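Local coordinates for putative peptide ABC-transport system periplasmic peptide-binding protein (PDB 4OEV) that binds nickel(II) outside the cytoplasm for import by an ABC-type transporter, and belongs to a family generally assigned to peptide transport, at residues I212-I217 with K468-I473; L464-N467 with G472-T475. One frame throughout, in Å; residues are numbered along the deposited sequence.

Contacts 1 and 2 both belong to the turn where the chain folds back after strand 454-467. Each contact describes a different part of that return. Their centres lie about 5 Å apart, and they share Gly472 and Ile473. The strands 214-216 and 454-467 are antiparallel neighbours in one sheet. Asp213 O is 2.8 Å from Asn467 N, and Ala215 O is 2.9 Å from Val465 N, both probable hydrogen bonds. Leu470 packs on Asp213 and Ala214, at the start of strand 214-216. Ile473 packs on strand 454-467. Both contacts lie away from the nickel and oxalate pocket. The same chain, however, continues from Thr475 to the nickel ligands His480 and His481.

Contact 1: I212-I217 with K468-I473; sequences IDAALI and KDLKGI
The carboxylate of Asp213 has the methyl CD1 of Leu470 to one side of its plane, displaced toward CB. The closest approach is at the root of the group, where Leu470 CD1 lies 4.0 Å from Asp213 CB. The oxygens find their partners elsewhere. OD2 of Asp213 accepts a hydrogen bond from the backbone N of Ile8 and forms a salt bridge with Lys494. These bonds would hold the carboxylate in place while the leucine covers its aliphatic base.

The second branch of Leu470 reaches the next residue: CD2 is 4.3 Å from Ala214 CB. One leucine therefore straddles two consecutive residues. With chi1 at -110°, off the staggered positions, its two methyls reach Asp213 and Ala214. Leu470 also touches Leu7 and Lys494.

Asp469 OD2 lies 6.6 Å from Asp213 OD1. Each acid has its own lysine, Lys1 for Asp469, so any repulsion between them is probably weakened.

The buried patch is small and built from carbon contacts. It is plain packing of a loop against a sheet in a family 5 solute-binding protein: the turn after strand 454-467 folds back on the start of the neighbouring antiparallel strand 214-216.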
loop_
_atom_site.group_PDB
_atom_site.type_symbol
_atom_site.label_atom_id
_atom_site.label_comp_id
_atom_site.label_asym_id
_atom_site.label_seq_id
_atom_site.Cartn_x
_atom_site.Cartn_y
_atom_site.Cartn_z
ATOM N N ILE A 212 -1.205 -23.465 8.814
ATOM C CA ILE A 212 -0.397 -22.572 7.979
ATOM C C ILE A 212 1.021 -22.501 8.531
ATOM O O ILE A 212 1.249 -22.791 9.701
ATOM C CB ILE A 212 -0.998 -21.130 7.878
ATOM C CG1 ILE A 212 -1.143 -20.497 9.243
ATOM C CG2 ILE A 212 -2.346 -21.156 7.195
ATOM C CD1 ILE A 212 -1.679 -18.991 9.185
ATOM N N ASP A 213 1.965 -22.108 7.678
ATOM C CA ASP A 213 3.382 -22.037 8.031
ATOM C C ASP A 213 3.816 -20.686 8.528
ATOM O O ASP A 213 4.814 -20.576 9.216
ATOM C CB ASP A 213 4.270 -22.379 6.809
ATOM C CG ASP A 213 4.258 -23.848 6.475
ATOM O OD1 ASP A 213 4.504 -24.661 7.392
ATOM O OD2 ASP A 213 4.050 -24.189 5.279
ATOM N N ALA A 214 3.106 -19.650 8.109
ATOM C CA ALA A 214 3.514 -18.261 8.366
ATOM C C ALA A 214 2.353 -17.320 8.200
ATOM O O ALA A 214 1.489 -17.558 7.352
ATOM C CB ALA A 214 4.642 -17.840 7.417
ATOM N N ALA A 215 2.383 -16.230 8.968
ATOM C CA ALA A 215 1.415 -15.125 8.867
ATOM C C ALA A 215 1.993 -13.872 9.511
ATOM O O ALA A 215 2.843 -13.969 10.428
ATOM C CB ALA A 215 0.108 -15.479 9.524
ATOM N N LEU A 216 1.545 -12.692 9.075
ATOM C CA LEU A 216 1.830 -11.486 9.877
ATOM C C LEU A 216 0.814 -11.448 11.011
ATOM O O LEU A 216 -0.390 -11.655 10.783
ATOM C CB LEU A 216 1.721 -10.186 9.077
ATOM C CG LEU A 216 2.653 -10.083 7.894
ATOM C CD1 LEU A 216 2.407 -8.686 7.192
ATOM C CD2 LEU A 216 4.060 -10.240 8.367
ATOM N N ILE A 217 1.302 -11.185 12.217
ATOM C CA ILE A 217 0.464 -11.227 13.424
ATOM C C ILE A 217 0.464 -9.908 14.211
ATOM O O ILE A 217 1.527 -9.389 14.586
ATOM C CB ILE A 217 0.931 -12.360 14.370
ATOM C CG1 ILE A 217 0.835 -13.711 13.679
ATOM C CG2 ILE A 217 0.103 -12.345 15.680
ATOM C CD1 ILE A 217 -0.570 -14.065 13.158
ATOM N N LYS A 468 9.103 -22.708 12.834
ATOM C CA LYS A 468 10.542 -22.660 13.014
ATOM C C LYS A 468 11.285 -23.492 11.979
ATOM O O LYS A 468 12.504 -23.389 11.855
ATOM C CB LYS A 468 10.921 -23.153 14.429
ATOM C CG LYS A 468 12.257 -22.611 14.959
ATOM C CD LYS A 468 12.260 -21.079 14.900
ATOM C CE LYS A 468 13.391 -20.470 15.724
ATOM N NZ LYS A 468 13.295 -18.969 15.718
ATOM N N ASP A 469 10.560 -24.378 11.306
ATOM C CA ASP A 469 11.153 -25.198 10.255
ATOM C C ASP A 469 11.485 -24.342 9.041
ATOM O O ASP A 469 12.199 -24.798 8.182
ATOM C CB ASP A 469 10.214 -26.341 9.847
ATOM C CG ASP A 469 10.072 -27.404 10.926
ATOM O OD1 ASP A 469 11.055 -27.654 11.674
ATOM O OD2 ASP A 469 8.952 -27.956 11.043
ATOM N N LEU A 470 10.936 -23.124 8.962
ATOM C CA LEU A 470 11.131 -22.278 7.772
ATOM C C LEU A 470 12.512 -21.624 7.662
ATOM O O LEU A 470 12.901 -20.795 8.491
ATOM C CB LEU A 470 10.076 -21.193 7.723
ATOM C CG LEU A 470 9.048 -21.364 6.612
ATOM C CD1 LEU A 470 8.282 -22.638 6.859
ATOM C CD2 LEU A 470 8.111 -20.159 6.557
ATOM N N LYS A 471 13.224 -21.954 6.591
ATOM C CA LYS A 471 14.547 -21.378 6.334
ATOM C C LYS A 471 14.509 -20.454 5.118
ATOM O O LYS A 471 13.673 -20.634 4.242
ATOM C CB LYS A 471 15.592 -22.476 6.115
ATOM C CG LYS A 471 16.282 -23.029 7.388
ATOM C CD LYS A 471 15.309 -23.490 8.457
ATOM C CE LYS A 471 16.031 -24.016 9.734
ATOM N NZ LYS A 471 16.576 -22.930 10.617
ATOM N N GLY A 472 15.388 -19.453 5.098
ATOM C CA GLY A 472 15.604 -18.631 3.920
ATOM C C GLY A 472 14.880 -17.286 3.931
ATOM O O GLY A 472 15.069 -16.463 3.004
ATOM N N ILE A 473 14.045 -17.044 4.947
ATOM C CA ILE A 473 13.275 -15.793 4.985
ATOM C C ILE A 473 14.217 -14.616 5.139
ATOM O O ILE A 473 15.107 -14.619 5.976
ATOM C CB ILE A 473 12.234 -15.782 6.110
ATOM C CG1 ILE A 473 11.275 -16.958 5.943
ATOM C CG2 ILE A 473 11.437 -14.459 6.098
ATOM C CD1 ILE A 473 10.353 -17.142 7.177
#

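Contact 2: L464-N467 with G472-T475; sequences LVYN and GIKT
Ile473 meets two residues of segment 464-467, the end of strand 454-467. These are Leu464 and Tyr466, and a different branch serves each. The CG2 of Ile473 is anti to the backbone N and points at Leu464. Its CG1 is anti to the carbonyl carbon (chi1 -58°). From there the chain runs on extended to CD1, which ends over the tyrosine.

The meeting with Leu464 is tip to tip, with Leu464 CD2 3.7 Å from Ile473 CG2. The two methyls of the leucine part. One goes to the isoleucine, while the other turns to the neighbouring strand: Leu464 CD1 lies 3.7 Å from Ala215 O of strand 214-216.

Tyr466 offers a face. Ile473 CD1 is 4.2 Å from the centroid of the Tyr466 ring and 25° off the ring normal, a CH-pi contact. It is not centred on the ring. Ile473 CD1 lies nearest the inner end, 3.8 Å from Tyr466 CG and 4.0 Å from Tyr466 CB. The tyrosine takes the more hindered chi1 near 61°, with CG between the backbone N and the carbonyl carbon. This places the ring beside the isoleucine, and the roughly perpendicular chi2 turns a face to it.

Carbon packing alone joins the two segments. Beyond Ile473, the backbone N and O of Lys474 are hydrogen-bonded to the side chains of Asn488 and Trp487, respectively.

This end of strand 454-467 runs between two antiparallel partners. Strand 231-236 is hydrogen-bonded through Leu464 and Tyr466, and strand 214-216 is hydrogen-bonded through Val465. Ile473 also touches Leu234 of the first and Trp492, so the loop lies against one side of this sheet.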
loop_
_atom_site.group_PDB
_atom_site.type_symbol
_atom_site.label_atom_id
_atom_site.label_comp_id
_atom_site.label_asym_id
_atom_site.label_seq_id
_atom_site.Cartn_x
_atom_site.Cartn_y
_atom_site.Cartn_z
ATOM N N LEU A 464 6.437 -10.918 11.535
ATOM C CA LEU A 464 6.268 -12.131 10.755
ATOM C C LEU A 464 6.438 -13.330 11.656
ATOM O O LEU A 464 7.549 -13.621 12.146
ATOM C CB LEU A 464 7.264 -12.193 9.573
ATOM C CG LEU A 464 7.271 -13.508 8.779
ATOM C CD1 LEU A 464 5.871 -13.953 8.373
ATOM C CD2 LEU A 464 8.179 -13.333 7.534
ATOM N N VAL A 465 5.354 -14.053 11.872
ATOM C CA VAL A 465 5.480 -15.209 12.752
ATOM C C VAL A 465 5.549 -16.488 11.941
ATOM O O VAL A 465 4.683 -16.751 11.108
ATOM C CB VAL A 465 4.342 -15.338 13.745
ATOM C CG1 VAL A 465 4.589 -16.548 14.616
ATOM C CG2 VAL A 465 4.221 -14.071 14.592
ATOM N N TYR A 466 6.557 -17.295 12.175
ATOM C CA TYR A 466 6.742 -18.420 11.256
ATOM C C TYR A 466 7.121 -19.734 11.946
ATOM O O TYR A 466 7.942 -19.791 12.875
ATOM C CB TYR A 466 7.800 -18.047 10.173
ATOM C CG TYR A 466 9.168 -17.744 10.773
ATOM C CD1 TYR A 466 9.485 -16.453 11.218
ATOM C CD2 TYR A 466 10.108 -18.743 10.942
ATOM C CE1 TYR A 466 10.710 -16.192 11.818
ATOM C CE2 TYR A 466 11.346 -18.484 11.527
ATOM C CZ TYR A 466 11.628 -17.195 11.948
ATOM O OH TYR A 466 12.839 -16.937 12.535
ATOM N N ASN A 467 6.519 -20.807 11.459
ATOM C CA ASN A 467 6.977 -22.160 11.781
ATOM C C ASN A 467 8.507 -22.253 11.733
ATOM O O ASN A 467 9.131 -21.899 10.730
ATOM C CB ASN A 467 6.340 -23.146 10.815
ATOM C CG ASN A 467 6.754 -24.544 11.087
ATOM O OD1 ASN A 467 7.424 -25.173 10.281
ATOM N ND2 ASN A 467 6.356 -25.046 12.252
ATOM N N GLY A 472 15.388 -19.453 5.098
ATOM C CA GLY A 472 15.604 -18.631 3.920
ATOM C C GLY A 472 14.880 -17.286 3.931
ATOM O O GLY A 472 15.069 -16.463 3.004
ATOM N N ILE A 473 14.045 -17.044 4.947
ATOM C CA ILE A 473 13.275 -15.793 4.985
ATOM C C ILE A 473 14.217 -14.616 5.139
ATOM O O ILE A 473 15.107 -14.619 5.976
ATOM C CB ILE A 473 12.234 -15.782 6.110
ATOM C CG1 ILE A 473 11.275 -16.958 5.943
ATOM C CG2 ILE A 473 11.437 -14.459 6.098
ATOM C CD1 ILE A 473 10.353 -17.142 7.177
ATOM N N LYS A 474 14.053 -13.634 4.274
ATOM C CA LYS A 474 14.816 -12.405 4.366
ATOM C C LYS A 474 13.881 -11.229 4.630
ATOM O O LYS A 474 12.787 -11.169 4.038
ATOM C CB LYS A 474 15.602 -12.159 3.080
ATOM C CG LYS A 474 16.772 -13.143 2.845
ATOM C CD LYS A 474 17.448 -12.743 1.528
ATOM C CE LYS A 474 18.686 -13.585 1.212
ATOM N NZ LYS A 474 19.022 -13.446 -0.239
ATOM N N THR A 475 14.305 -10.298 5.493
ATOM C CA THR A 475 13.507 -9.090 5.754
ATOM C C THR A 475 13.850 -8.028 4.740
ATOM O O THR A 475 14.903 -8.084 4.088
ATOM C CB THR A 475 13.768 -8.490 7.132
ATOM O OG1 THR A 475 15.153 -8.133 7.214
ATOM C CG2 THR A 475 13.431 -9.490 8.263
#